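Local coordinates for glyoxalase family protein (Enterococcus faecalis, PDB 2P25) that is of unknown function but belongs to the glyoxalase/bleomycin resistance/dioxygenase superfamily and has its paired mixed beta sheets, at residues Ile11-Tyr16 against Asp116-Pro121; Ile43-Lys48 against Ile56-Gln61; Glu82-Val87 against Lys110-Phe115. One frame throughout, in Å; residues are numbered along the deposited sequence. Where two conformers were deposited one is given.

How the interactions relate
From the N terminus, strand 6-13 leads into interaction 1, whose partner, the turn 116-121, comes nearly at the end of the chain, so this contact closes a loop spanning most of the protein. Interactions 2 and 3 both nest inside that loop, one after the other without crossing. Interaction 2 (43-48 against 56-61) closes a short beta hairpin in the first sheet, where Phe57 is also hydrogen-bonded through its backbone to Ile11 and Ala13 of interaction 1. Interaction 3 (82-87 against 110-115) sets a helix start on the second sheet, and its strand runs directly into the turn of interaction 1. Interaction 1 thus joins the two four-stranded sheets.

Interaction 1. Residues Ile11-Tyr16 against Asp116-Pro121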
ATOM      1  N   ILE A  11       5.607  -3.589  -3.197  1.00 15.20           N
ATOM      2  CA  ILE A  11       5.393  -4.859  -2.470  1.00 15.66           C
ATOM      3  C   ILE A  11       6.712  -5.603  -2.479  1.00 15.21           C
ATOM      4  O   ILE A  11       7.429  -5.571  -3.471  1.00 16.44           O
ATOM      5  CB  ILE A  11       4.307  -5.718  -3.202  1.00 15.44           C
ATOM      6  CG1 ILE A  11       2.925  -5.074  -3.013  1.00 16.17           C
ATOM      7  CG2 ILE A  11       4.304  -7.197  -2.708  1.00 18.06           C
ATOM      8  CD1 ILE A  11       1.900  -5.581  -4.080  1.00 18.73           C
ATOM      9  N   ASN A  12       7.006  -6.281  -1.369  1.00 15.65           N
ATOM     10  CA  ASN A  12       8.172  -7.187  -1.260  1.00 15.09           C
ATOM     11  C   ASN A  12       7.656  -8.617  -1.391  1.00 15.32           C
ATOM     12  O   ASN A  12       6.737  -8.994  -0.664  1.00 15.27           O
ATOM     13  CB  ASN A  12       8.873  -7.041   0.116  1.00 15.33           C
ATOM     14  CG  ASN A  12       9.546  -5.690   0.301  1.00 16.82           C
ATOM     15  OD1 ASN A  12       9.862  -5.015  -0.676  1.00 16.53           O
ATOM     16  ND2 ASN A  12       9.784  -5.291   1.572  1.00 17.72           N
ATOM     17  N   ALA A  13       8.235  -9.376  -2.330  1.00 14.54           N
ATOM     18  CA  ALA A  13       7.827 -10.744  -2.620  1.00 14.87           C
ATOM     19  C   ALA A  13       9.044 -11.656  -2.564  1.00 16.01           C
ATOM     20  O   ALA A  13      10.195 -11.189  -2.747  1.00 15.87           O
ATOM     21  CB  ALA A  13       7.184 -10.835  -4.020  1.00 15.92           C
ATOM     22  N   SER A  14       8.797 -12.960  -2.372  1.00 14.82           N
ATOM     23  CA  SER A  14       9.933 -13.888  -2.159  1.00 15.74           C
ATOM     24  C   SER A  14      10.411 -14.617  -3.409  1.00 15.79           C
ATOM     25  O   SER A  14      11.585 -14.989  -3.504  1.00 17.61           O
ATOM     26  CB  SER A  14       9.585 -14.955  -1.112  1.00 16.00           C
ATOM     27  OG  SER A  14       8.532 -15.765  -1.604  1.00 18.16           O
ATOM     28  N   ASN A  15       9.514 -14.849  -4.356  1.00 16.11           N
ATOM     29  CA  ASN A  15       9.816 -15.772  -5.445  1.00 17.26           C
ATOM     30  C   ASN A  15       9.358 -15.234  -6.789  1.00 17.53           C
ATOM     31  O   ASN A  15       8.204 -14.832  -6.949  1.00 16.86           O
ATOM     32  CB  ASN A  15       9.133 -17.115  -5.140  1.00 18.03           C
ATOM     33  CG  ASN A  15       9.385 -18.175  -6.220  1.00 18.87           C
ATOM     34  OD1 ASN A  15       8.676 -18.253  -7.240  1.00 18.91           O
ATOM     35  ND2 ASN A  15      10.389 -18.997  -5.986  1.00 22.54           N
ATOM     36  N   TYR A  16      10.257 -15.277  -7.775  1.00 17.07           N
ATOM     37  CA  TYR A  16       9.980 -14.657  -9.062  1.00 17.49           C
ATOM     38  C   TYR A  16       8.831 -15.355  -9.813  1.00 17.87           C
ATOM     39  O   TYR A  16       7.887 -14.697 -10.250  1.00 16.66           O
ATOM     40  CB  TYR A  16      11.241 -14.652  -9.932  1.00 18.39           C
ATOM     41  CG  TYR A  16      11.038 -14.095 -11.325  1.00 19.37           C
ATOM     42  CD1 TYR A  16      11.062 -12.712 -11.557  1.00 20.56           C
ATOM     43  CD2 TYR A  16      10.872 -14.950 -12.418  1.00 20.29           C
ATOM     44  CE1 TYR A  16      10.919 -12.204 -12.851  1.00 20.77           C
ATOM     45  CE2 TYR A  16      10.703 -14.450 -13.699  1.00 20.55           C
ATOM     46  CZ  TYR A  16      10.734 -13.085 -13.909  1.00 21.58           C
ATOM     47  OH  TYR A  16      10.596 -12.582 -15.189  1.00 22.47           O
ATOM     48  N   ASP A 116      -1.833 -12.869  -1.353  1.00 17.42           N
ATOM     49  CA  ASP A 116      -0.781 -13.115  -2.347  1.00 16.79           C
ATOM     50  C   ASP A 116       0.082 -14.314  -1.908  1.00 16.27           C
ATOM     51  O   ASP A 116      -0.139 -14.882  -0.827  1.00 17.30           O
ATOM     52  CB  ASP A 116      -0.049 -11.794  -2.713  1.00 15.63           C
ATOM     53  CG  ASP A 116       1.261 -11.557  -1.919  1.00 17.11           C
ATOM     54  OD1 ASP A 116       1.529 -12.222  -0.921  1.00 16.01           O
ATOM     55  OD2 ASP A 116       2.025 -10.662  -2.356  1.00 17.27           O
ATOM     56  N   PRO A 117       1.006 -14.762  -2.766  1.00 17.03           N
ATOM     57  CA  PRO A 117       1.775 -15.967  -2.480  1.00 17.46           C
ATOM     58  C   PRO A 117       2.562 -15.903  -1.172  1.00 17.09           C
ATOM     59  O   PRO A 117       2.943 -16.968  -0.640  1.00 18.38           O
ATOM     60  CB  PRO A 117       2.737 -16.064  -3.682  1.00 17.27           C
ATOM     61  CG  PRO A 117       1.901 -15.406  -4.835  1.00 18.34           C
ATOM     62  CD  PRO A 117       1.283 -14.221  -4.118  1.00 16.43           C
ATOM     63  N   ASP A 118       2.881 -14.687  -0.719  1.00 16.30           N
ATOM     64  CA  ASP A 118       3.590 -14.464   0.557  1.00 16.44           C
ATOM     65  C   ASP A 118       2.651 -14.024   1.687  1.00 17.02           C
ATOM     66  O   ASP A 118       3.095 -13.559   2.757  1.00 16.92           O
ATOM     67  CB  ASP A 118       4.722 -13.453   0.356  1.00 16.10           C
ATOM     68  CG  ASP A 118       5.800 -14.002  -0.533  1.00 17.72           C
ATOM     69  OD1 ASP A 118       6.332 -15.099  -0.236  1.00 19.04           O
ATOM     70  OD2 ASP A 118       6.070 -13.368  -1.541  1.00 14.71           O
ATOM     71  N   GLY A 119       1.358 -14.202   1.465  1.00 17.35           N
ATOM     72  CA  GLY A 119       0.377 -13.936   2.531  1.00 18.51           C
ATOM     73  C   GLY A 119      -0.028 -12.481   2.705  1.00 18.48           C
ATOM     74  O   GLY A 119      -0.610 -12.122   3.745  1.00 18.81           O
ATOM     75  N   LEU A 120       0.257 -11.635   1.709  1.00 17.34           N
ATOM     76  CA  LEU A 120      -0.186 -10.241   1.763  1.00 17.46           C
ATOM     77  C   LEU A 120      -1.699 -10.207   1.628  1.00 17.14           C
ATOM     78  O   LEU A 120      -2.225 -10.738   0.645  1.00 17.15           O
ATOM     79  CB  LEU A 120       0.426  -9.412   0.626  1.00 17.51           C
ATOM     80  CG  LEU A 120      -0.010  -7.930   0.602  1.00 18.24           C
ATOM     81  CD1 LEU A 120       0.304  -7.159   1.935  1.00 18.22           C
ATOM     82  CD2 LEU A 120       0.633  -7.244  -0.590  1.00 20.07           C
ATOM     83  N   PRO A 121      -2.417  -9.620   2.609  1.00 17.30           N
ATOM     84  CA  PRO A 121      -3.878  -9.498   2.426  1.00 17.74           C
ATOM     85  C   PRO A 121      -4.248  -8.509   1.332  1.00 18.15           C
ATOM     86  O   PRO A 121      -3.751  -7.358   1.295  1.00 17.72           O
ATOM     87  CB  PRO A 121      -4.383  -8.995   3.803  1.00 18.26           C
ATOM     88  CG  PRO A 121      -3.210  -9.261   4.769  1.00 19.27           C
ATOM     89  CD  PRO A 121      -1.980  -9.104   3.918  1.00 18.20           C
TER
HETATM   90  O   HOH W   1       3.976  -9.916  -0.331  1.00 14.96           O
HETATM   91  O   HOH W   2       6.494 -15.054  -3.909  1.00 17.35           O
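The carboxylate of Asp118 meets Ser14 with both oxygens. OD1 takes the hydroxyl of Ser14 on its syn lone pair (OG to OD1, 2.7 Å), while the Ser14 backbone N reaches OD2 from 37° above the plane, at 2.9 Å. The alpha carbon of Ala13 also lies against Asp118 OD2, and a water that donates to this oxygen accepts a weak bond from Asn15 N. With chi1 at -67°, CG of Asp118 stands anti to its own carbonyl carbon, and the carboxylate extends from the turn to the residue just past the end of strand 6-13.

Asp116 presents a second flat group: Asp118 N (2.8 Å from Asp116 OD1) and Leu120 N (3.0 Å from Asp116 OD1) approach that oxygen from opposite faces, which should fix the rotation of the carboxylate. Its OD2 accepts from Tyr23 OH and from a water that also donates to Asn12 O, bridging the segments. Beyond it, Ile11 CG1 rests on Leu120 CD2 at 4.0 Å, and Leu74 of the second subunit packs on both residues. The loop is a type I beta turn from Asp116 to Gly119 with an Asx turn at Asp116, here joining the two sheets of the glyoxalase fold.

Interaction 2. Residues Ile43-Lys48 against Ile56-Gln61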
ATOM      1  N   ILE A  43      15.239  -8.438  -7.731  1.00 24.00           N
ATOM      2  CA  ILE A  43      14.650  -8.109  -9.008  1.00 22.03           C
ATOM      3  C   ILE A  43      13.584  -7.054  -8.729  1.00 21.95           C
ATOM      4  O   ILE A  43      12.813  -7.201  -7.777  1.00 20.82           O
ATOM      5  CB  ILE A  43      14.011  -9.344  -9.686  1.00 22.52           C
ATOM      6  CG1 ILE A  43      15.085 -10.398  -9.985  1.00 23.61           C
ATOM      7  CG2 ILE A  43      13.273  -8.933 -10.984  1.00 20.90           C
ATOM      8  CD1 ILE A  43      14.545 -11.708 -10.460  1.00 26.89           C
ATOM      9  N   LYS A  44      13.570  -5.986  -9.536  1.00 20.71           N
ATOM     10  CA  LYS A  44      12.547  -4.947  -9.439  1.00 21.55           C
ATOM     11  C   LYS A  44      11.616  -5.079 -10.642  1.00 20.67           C
ATOM     12  O   LYS A  44      12.023  -4.873 -11.780  1.00 20.01           O
ATOM     13  CB  LYS A  44      13.173  -3.552  -9.396  1.00 21.72           C
ATOM     14  CG  LYS A  44      12.222  -2.440  -8.998  1.00 24.15           C
ATOM     15  CD  LYS A  44      12.969  -1.102  -8.826  1.00 24.58           C
ATOM     16  CE  LYS A  44      11.982   0.031  -8.593  1.00 32.19           C
ATOM     17  NZ  LYS A  44      11.144   0.265  -9.799  1.00 35.81           N
ATOM     18  N   LEU A  45      10.372  -5.442 -10.375  1.00 19.88           N
ATOM     19  CA  LEU A  45       9.370  -5.681 -11.405  1.00 20.27           C
ATOM     20  C   LEU A  45       8.279  -4.633 -11.269  1.00 21.45           C
ATOM     21  O   LEU A  45       7.602  -4.584 -10.215  1.00 22.14           O
ATOM     22  CB  LEU A  45       8.820  -7.114 -11.221  1.00 20.44           C
ATOM     23  CG  LEU A  45       7.751  -7.649 -12.161  1.00 22.81           C
ATOM     24  CD1 LEU A  45       8.258  -7.687 -13.638  1.00 21.37           C
ATOM     25  CD2 LEU A  45       7.232  -9.005 -11.704  1.00 20.75           C
ATOM     26  N   ASP A  46       8.163  -3.749 -12.267  1.00 20.27           N
ATOM     27  CA  ASP A  46       7.085  -2.735 -12.303  1.00 20.67           C
ATOM     28  C   ASP A  46       5.937  -3.208 -13.193  1.00 20.43           C
ATOM     29  O   ASP A  46       6.141  -3.580 -14.342  1.00 19.51           O
ATOM     30  CB  ASP A  46       7.573  -1.371 -12.803  1.00 21.39           C
ATOM     31  CG  ASP A  46       8.588  -0.719 -11.863  1.00 25.08           C
ATOM     32  OD1 ASP A  46       8.314  -0.632 -10.661  1.00 28.47           O
ATOM     33  OD2 ASP A  46       9.640  -0.260 -12.337  1.00 29.42           O
ATOM     34  N   LEU A  47       4.729  -3.169 -12.646  1.00 19.99           N
ATOM     35  CA  LEU A  47       3.542  -3.720 -13.316  1.00 20.60           C
ATOM     36  C   LEU A  47       2.482  -2.645 -13.449  1.00 22.35           C
ATOM     37  O   LEU A  47       2.380  -1.757 -12.607  1.00 22.18           O
ATOM     38  CB  LEU A  47       2.959  -4.874 -12.492  1.00 19.89           C
ATOM     39  CG  LEU A  47       3.862  -6.072 -12.178  1.00 19.69           C
ATOM     40  CD1 LEU A  47       3.144  -7.149 -11.392  1.00 18.35           C
ATOM     41  CD2 LEU A  47       4.451  -6.667 -13.467  1.00 19.31           C
ATOM     42  N   LYS A  48       1.675  -2.745 -14.497  1.00 24.38           N
ATOM     43  CA  LYS A  48       0.699  -1.724 -14.770  1.00 28.83           C
ATOM     44  C   LYS A  48      -0.615  -2.435 -15.030  1.00 30.67           C
ATOM     45  O   LYS A  48      -0.651  -3.383 -15.824  1.00 30.76           O
ATOM     46  CB  LYS A  48       1.104  -0.972 -16.042  1.00 30.01           C
ATOM     47  CG  LYS A  48       0.432   0.382 -16.264  1.00 33.67           C
ATOM     48  CD  LYS A  48       1.303   1.517 -15.713  1.00 38.56           C
ATOM     49  CE  LYS A  48       0.717   2.880 -16.045  1.00 40.78           C
ATOM     50  NZ  LYS A  48      -0.488   3.139 -15.202  1.00 42.33           N
ATOM     51  N   ILE A  56       7.189  -4.296  -7.570  1.00 17.80           N
ATOM     52  CA  ILE A  56       7.444  -5.480  -6.755  1.00 18.32           C
ATOM     53  C   ILE A  56       8.934  -5.719  -6.671  1.00 17.83           C
ATOM     54  O   ILE A  56       9.607  -5.802  -7.712  1.00 18.69           O
ATOM     55  CB  ILE A  56       6.724  -6.724  -7.302  1.00 17.47           C
ATOM     56  CG1 ILE A  56       5.249  -6.391  -7.596  1.00 19.94           C
ATOM     57  CG2 ILE A  56       6.887  -7.892  -6.320  1.00 18.38           C
ATOM     58  CD1 ILE A  56       4.413  -7.557  -8.010  1.00 23.74           C
ATOM     59  N   PHE A  57       9.449  -5.802  -5.453  1.00 17.10           N
ATOM     60  CA  PHE A  57      10.849  -6.121  -5.202  1.00 16.47           C
ATOM     61  C   PHE A  57      10.882  -7.594  -4.806  1.00 16.51           C
ATOM     62  O   PHE A  57      10.189  -7.980  -3.886  1.00 16.51           O
ATOM     63  CB  PHE A  57      11.390  -5.258  -4.044  1.00 17.27           C
ATOM     64  CG  PHE A  57      11.467  -3.791  -4.391  1.00 18.23           C
ATOM     65  CD1 PHE A  57      12.663  -3.226  -4.836  1.00 21.82           C
ATOM     66  CD2 PHE A  57      10.341  -2.989  -4.273  1.00 19.97           C
ATOM     67  CE1 PHE A  57      12.719  -1.864  -5.168  1.00 21.73           C
ATOM     68  CE2 PHE A  57      10.382  -1.641  -4.618  1.00 22.15           C
ATOM     69  CZ  PHE A  57      11.572  -1.075  -5.047  1.00 21.50           C
ATOM     70  N   ILE A  58      11.662  -8.405  -5.524  1.00 15.13           N
ATOM     71  CA  ILE A  58      11.644  -9.846  -5.328  1.00 16.34           C
ATOM     72  C   ILE A  58      12.998 -10.304  -4.795  1.00 16.83           C
ATOM     73  O   ILE A  58      14.015 -10.102  -5.433  1.00 18.13           O
ATOM     74  CB  ILE A  58      11.335 -10.600  -6.664  1.00 15.60           C
ATOM     75  CG1 ILE A  58      10.045 -10.059  -7.304  1.00 16.14           C
ATOM     76  CG2 ILE A  58      11.204 -12.117  -6.440  1.00 17.97           C
ATOM     77  CD1 ILE A  58       9.860 -10.452  -8.738  1.00 16.69           C
ATOM     78  N   SER A  59      12.993 -10.971  -3.653  1.00 17.68           N
ATOM     79  CA  SER A  59      14.246 -11.381  -2.990  1.00 18.81           C
ATOM     80  C   SER A  59      13.966 -12.460  -1.952  1.00 19.80           C
ATOM     81  O   SER A  59      12.977 -12.393  -1.228  1.00 19.52           O
ATOM     82  CB  SER A  59      14.912 -10.181  -2.316  1.00 19.64           C
ATOM     83  OG  SER A  59      16.114 -10.556  -1.639  1.00 21.49           O
ATOM     84  N   ASP A  60      14.882 -13.412  -1.828  1.00 21.48           N
ATOM     85  CA  ASP A  60      14.748 -14.394  -0.763  1.00 23.24           C
ATOM     86  C   ASP A  60      15.252 -13.861   0.582  1.00 23.56           C
ATOM     87  O   ASP A  60      15.269 -14.589   1.563  1.00 25.01           O
ATOM     88  CB  ASP A  60      15.432 -15.717  -1.140  1.00 24.84           C
ATOM     89  CG  ASP A  60      16.925 -15.584  -1.262  1.00 27.00           C
ATOM     90  OD1 ASP A  60      17.447 -14.458  -1.156  1.00 29.30           O
ATOM     91  OD2 ASP A  60      17.594 -16.629  -1.471  1.00 34.41           O
ATOM     92  N   GLN A  61      15.631 -12.593   0.641  1.00 23.89           N
ATOM     93  CA  GLN A  61      16.167 -12.027   1.883  1.00 24.68           C
ATOM     94  C   GLN A  61      15.089 -11.542   2.861  1.00 23.62           C
ATOM     95  O   GLN A  61      15.354 -11.357   4.075  1.00 22.92           O
ATOM     96  CB  GLN A  61      17.165 -10.917   1.571  1.00 26.00           C
ATOM     97  CG  GLN A  61      18.417 -11.479   0.879  1.00 31.56           C
ATOM     98  CD  GLN A  61      19.229 -12.395   1.799  1.00 36.16           C
ATOM     99  OE1 GLN A  61      19.182 -13.628   1.687  1.00 38.24           O
ATOM    100  NE2 GLN A  61      19.948 -11.791   2.738  1.00 39.23           N
TER
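Leu47 and Ile56 meet through their end methyls, CD1 to CD1 at 3.6 Å, at one end of an apolar row. With CG1 anti to the carbonyl carbon (chi1 -48°) and the chain extended beyond it, CD1 of Ile56 reaches the leucine. Farther along the same face Leu45 CD2 approaches Ile58 CD1 at 4.2 Å, and Ile43 and Ile58 sit as direct cross-strand neighbours, CB to CB.

Under these side chains the strands run antiparallel. Two hydrogen-bonded pairs, Ile43 with Ile58 and Leu45 with Ile56, each exchange two backbone bonds, the shortest from Ile56 N to Leu45 O at 2.7 Å. The Leu45 N to Ile56 O bond is almost straight, 179° at the hydrogen. Between them Lys44 and Phe57 form the non-hydrogen-bonded pair and project to the other face.

There the lysine chain runs alongside the phenylalanine, pointing the same way: CG lies over one face of the ring, CD comes to 3.7 Å from CE1, and CE to the same distance from CZ. A bend at chi4 (-66°) then turns NZ to the Asp46 carboxylate, 3.0 Å from OD2, in a salt bridge. NZ has a second carboxylate partner in Glu55, and Asp46 OD2 also pairs with Arg33.

Phe57 also makes a cation-pi contact with Arg75 of the second subunit. The hairpin lies inside its sheet, between strands 30-37 and 6-13, while Tyr23 of helix 16-26 touches Leu47 and Ile56 on the aliphatic face.

Interaction 3. Residues Glu82-Val87 against Lys110-Phe115; sequences EHIEEV and KMTFFF
Directly after the N-cap residue His83, Ile84 opens helix 84-93 and lies against Lys110, Met111 and Thr112 of strand 110-115, an example of a helix start packed on the second mixed sheet of a glyoxalase fold. The carboxylate of Glu126 accepts from the backbone N of Ile84.

The two branches of Ile84 do different work. CG1 stands anti to the backbone N (chi1 -162°) and sends CD1 over the strand backbone, 3.7 Å from CA of the selenomethionine Met111 and 4.2 Å from CG2 of Thr112, whose hydroxyl is hydrogen-bonded to Glu99 O. CG2 instead meets the lysine chain, 3.8 Å from Lys110 CD, the two side chains crossing at a slant. Leu101 and Leu124 also pack on this isoleucine.

Glu85, next in the helix, leaves from the flank of the contact and bends at chi2 (89°) to bring its carboxylate to the extended lysine, the two side chains crossing at about a right angle. The syn lone pair of OE2 receives Lys110 NZ at 2.8 Å in a salt bridge. A water closes the ring, donating to Glu85 OE1 at 2.6 Å and accepting from Lys110 NZ at 2.8 Å.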
ATOM      1  N   GLU A  82     -17.294  -4.102  -8.793  1.00 20.89           N
ATOM      2  CA  GLU A  82     -18.685  -3.788  -9.078  1.00 23.37           C
ATOM      3  C   GLU A  82     -19.602  -4.862  -8.504  1.00 22.47           C
ATOM      4  O   GLU A  82     -20.582  -4.555  -7.832  1.00 23.42           O
ATOM      5  CB  GLU A  82     -18.886  -3.666 -10.591  1.00 24.03           C
ATOM      6  CG  GLU A  82     -17.916  -2.687 -11.256  1.00 27.61           C
ATOM      7  CD  GLU A  82     -18.156  -2.462 -12.760  1.00 28.59           C
ATOM      8  OE1 GLU A  82     -19.111  -3.052 -13.368  1.00 34.67           O
ATOM      9  OE2 GLU A  82     -17.360  -1.674 -13.343  1.00 35.10           O
ATOM     10  N   HIS A  83     -19.300  -6.118  -8.799  0.50 21.87           N
ATOM     11  CA  HIS A  83     -20.087  -7.212  -8.264  0.50 21.01           C
ATOM     12  C   HIS A  83     -19.122  -8.268  -7.767  0.50 20.50           C
ATOM     13  O   HIS A  83     -18.417  -8.932  -8.544  0.50 20.65           O
ATOM     14  CB  HIS A  83     -21.100  -7.753  -9.285  0.50 20.93           C
ATOM     15  CG  HIS A  83     -22.323  -8.342  -8.650  0.50 20.41           C
ATOM     16  ND1 HIS A  83     -22.552  -9.701  -8.588  0.50 19.80           N
ATOM     17  CD2 HIS A  83     -23.365  -7.755  -8.016  0.50 20.36           C
ATOM     18  CE1 HIS A  83     -23.690  -9.923  -7.956  0.50 19.05           C
ATOM     19  NE2 HIS A  83     -24.206  -8.758  -7.602  0.50 20.21           N
ATOM     20  N   ILE A  84     -19.056  -8.361  -6.447  1.00 19.72           N
ATOM     21  CA  ILE A  84     -18.008  -9.135  -5.760  1.00 17.98           C
ATOM     22  C   ILE A  84     -18.029 -10.650  -6.037  1.00 17.26           C
ATOM     23  O   ILE A  84     -16.983 -11.272  -6.164  1.00 16.90           O
ATOM     24  CB  ILE A  84     -18.008  -8.824  -4.255  1.00 17.54           C
ATOM     25  CG1 ILE A  84     -16.690  -9.262  -3.611  1.00 17.45           C
ATOM     26  CG2 ILE A  84     -19.256  -9.421  -3.565  1.00 16.68           C
ATOM     27  CD1 ILE A  84     -16.453  -8.570  -2.278  1.00 16.73           C
ATOM     28  N   GLU A  85     -19.221 -11.216  -6.205  1.00 16.38           N
ATOM     29  CA  GLU A  85     -19.372 -12.657  -6.422  1.00 15.96           C
ATOM     30  C   GLU A  85     -18.629 -13.135  -7.659  1.00 16.16           C
ATOM     31  O   GLU A  85     -17.989 -14.198  -7.632  1.00 16.35           O
ATOM     32  CB  GLU A  85     -20.876 -13.028  -6.487  1.00 16.13           C
ATOM     33  CG  GLU A  85     -21.552 -12.902  -5.107  1.00 17.27           C
ATOM     34  CD  GLU A  85     -22.135 -11.510  -4.811  1.00 19.57           C
ATOM     35  OE1 GLU A  85     -22.013 -10.581  -5.640  1.00 19.73           O
ATOM     36  OE2 GLU A  85     -22.712 -11.337  -3.710  1.00 22.88           O
ATOM     37  N   GLU A  86     -18.693 -12.354  -8.741  1.00 16.38           N
ATOM     38  CA  GLU A  86     -17.998 -12.743  -9.974  1.00 18.37           C
ATOM     39  C   GLU A  86     -16.485 -12.686  -9.834  1.00 17.46           C
ATOM     40  O   GLU A  86     -15.771 -13.522 -10.401  1.00 17.29           O
ATOM     41  CB  GLU A  86     -18.463 -11.946 -11.194  1.00 18.32           C
ATOM     42  CG  GLU A  86     -18.071 -10.489 -11.241  1.00 22.17           C
ATOM     43  CD  GLU A  86     -18.466  -9.826 -12.552  1.00 23.40           C
ATOM     44  OE1 GLU A  86     -19.188 -10.474 -13.337  1.00 29.73           O
ATOM     45  OE2 GLU A  86     -18.085  -8.655 -12.789  1.00 30.08           O
ATOM     46  N   VAL A  87     -16.003 -11.698  -9.081  1.00 16.00           N
ATOM     47  CA  VAL A  87     -14.554 -11.580  -8.859  1.00 15.68           C
ATOM     48  C   VAL A  87     -14.069 -12.754  -7.995  1.00 16.02           C
ATOM     49  O   VAL A  87     -13.035 -13.377  -8.284  1.00 16.12           O
ATOM     50  CB  VAL A  87     -14.155 -10.196  -8.297  1.00 16.65           C
ATOM     51  CG1 VAL A  87     -12.629 -10.075  -8.258  1.00 16.10           C
ATOM     52  CG2 VAL A  87     -14.747  -9.078  -9.183  1.00 17.28           C
ATOM     53  N   LYS A 110     -20.411  -5.125   0.703  1.00 23.23           N
ATOM     54  CA  LYS A 110     -19.767  -6.446   0.678  1.00 21.51           C
ATOM     55  C   LYS A 110     -18.267  -6.361   0.510  1.00 21.04           C
ATOM     56  O   LYS A 110     -17.770  -5.540  -0.248  1.00 19.86           O
ATOM     57  CB  LYS A 110     -20.306  -7.294  -0.470  1.00 21.53           C
ATOM     58  CG  LYS A 110     -21.722  -7.788  -0.243  1.00 21.09           C
ATOM     59  CD  LYS A 110     -22.278  -8.357  -1.544  1.00 24.24           C
ATOM     60  CE  LYS A 110     -23.716  -8.764  -1.388  1.00 24.26           C
ATOM     61  NZ  LYS A 110     -24.235  -9.273  -2.681  1.00 22.84           N
HETATM   62  N   MSE A 111     -17.560  -7.263   1.182  1.00 20.94           N
HETATM   63  CA  MSE A 111     -16.095  -7.296   1.135  1.00 22.83           C
HETATM   64  C   MSE A 111     -15.602  -8.687   1.490  1.00 20.01           C
HETATM   65  O   MSE A 111     -16.310  -9.474   2.123  1.00 19.63           O
HETATM   66  CB  MSE A 111     -15.484  -6.286   2.122  1.00 21.18           C
HETATM   67  CG  MSE A 111     -15.954  -6.518   3.519  1.00 25.42           C
HETATM   68 SE   MSE A 111     -15.072  -5.345   4.791  1.00 38.42          SE
HETATM   69  CE  MSE A 111     -13.336  -6.270   4.873  1.00 31.35           C
ATOM     70  N   THR A 112     -14.391  -8.999   1.033  1.00 18.69           N
ATOM     71  CA  THR A 112     -13.691 -10.191   1.485  1.00 17.92           C
ATOM     72  C   THR A 112     -12.188  -9.970   1.211  1.00 16.94           C
ATOM     73  O   THR A 112     -11.795  -8.927   0.657  1.00 17.20           O
ATOM     74  CB  THR A 112     -14.190 -11.475   0.795  1.00 18.88           C
ATOM     75  OG1 THR A 112     -13.603 -12.622   1.469  1.00 20.08           O
ATOM     76  CG2 THR A 112     -13.797 -11.489  -0.704  1.00 18.69           C
ATOM     77  N   PHE A 113     -11.382 -10.954   1.592  1.00 17.23           N
ATOM     78  CA  PHE A 113      -9.933 -10.939   1.388  1.00 17.58           C
ATOM     79  C   PHE A 113      -9.469 -12.187   0.671  1.00 17.36           C
ATOM     80  O   PHE A 113     -10.032 -13.278   0.830  1.00 17.69           O
ATOM     81  CB  PHE A 113      -9.177 -10.899   2.726  1.00 18.05           C
ATOM     82  CG  PHE A 113      -9.154  -9.552   3.392  1.00 18.24           C
ATOM     83  CD1 PHE A 113      -8.107  -8.662   3.148  1.00 19.58           C
ATOM     84  CD2 PHE A 113     -10.183  -9.174   4.245  1.00 20.85           C
ATOM     85  CE1 PHE A 113      -8.077  -7.405   3.788  1.00 21.11           C
ATOM     86  CE2 PHE A 113     -10.169  -7.918   4.894  1.00 22.15           C
ATOM     87  CZ  PHE A 113      -9.137  -7.034   4.656  1.00 21.73           C
ATOM     88  N   PHE A 114      -8.434 -12.007  -0.141  1.00 17.42           N
ATOM     89  CA  PHE A 114      -7.621 -13.101  -0.635  1.00 17.02           C
ATOM     90  C   PHE A 114      -6.174 -12.715  -0.315  1.00 16.85           C
ATOM     91  O   PHE A 114      -5.944 -11.657   0.269  1.00 18.53           O
ATOM     92  CB  PHE A 114      -7.857 -13.386  -2.131  1.00 17.18           C
ATOM     93  CG  PHE A 114      -7.517 -12.240  -3.061  1.00 17.53           C
ATOM     94  CD1 PHE A 114      -6.399 -12.329  -3.910  1.00 18.41           C
ATOM     95  CD2 PHE A 114      -8.341 -11.118  -3.138  1.00 16.89           C
ATOM     96  CE1 PHE A 114      -6.086 -11.302  -4.798  1.00 19.59           C
ATOM     97  CE2 PHE A 114      -8.028 -10.077  -4.008  1.00 18.59           C
ATOM     98  CZ  PHE A 114      -6.914 -10.180  -4.849  1.00 18.53           C
ATOM     99  N   PHE A 115      -5.211 -13.576  -0.636  1.00 17.18           N
ATOM    100  CA  PHE A 115      -3.837 -13.357  -0.170  1.00 17.41           C
ATOM    101  C   PHE A 115      -2.897 -13.668  -1.279  1.00 17.62           C
ATOM    102  O   PHE A 115      -3.128 -14.585  -2.068  1.00 17.92           O
ATOM    103  CB  PHE A 115      -3.553 -14.255   1.046  1.00 18.07           C
ATOM    104  CG  PHE A 115      -4.474 -13.970   2.184  1.00 19.82           C
ATOM    105  CD1 PHE A 115      -4.143 -13.003   3.124  1.00 21.66           C
ATOM    106  CD2 PHE A 115      -5.722 -14.624   2.284  1.00 21.35           C
ATOM    107  CE1 PHE A 115      -5.040 -12.688   4.155  1.00 21.90           C
ATOM    108  CE2 PHE A 115      -6.610 -14.306   3.300  1.00 20.92           C
ATOM    109  CZ  PHE A 115      -6.272 -13.348   4.232  1.00 22.33           C
TER
HETATM  110  O   HOH W   3     -22.995  -8.309  -4.950  1.00 34.82           O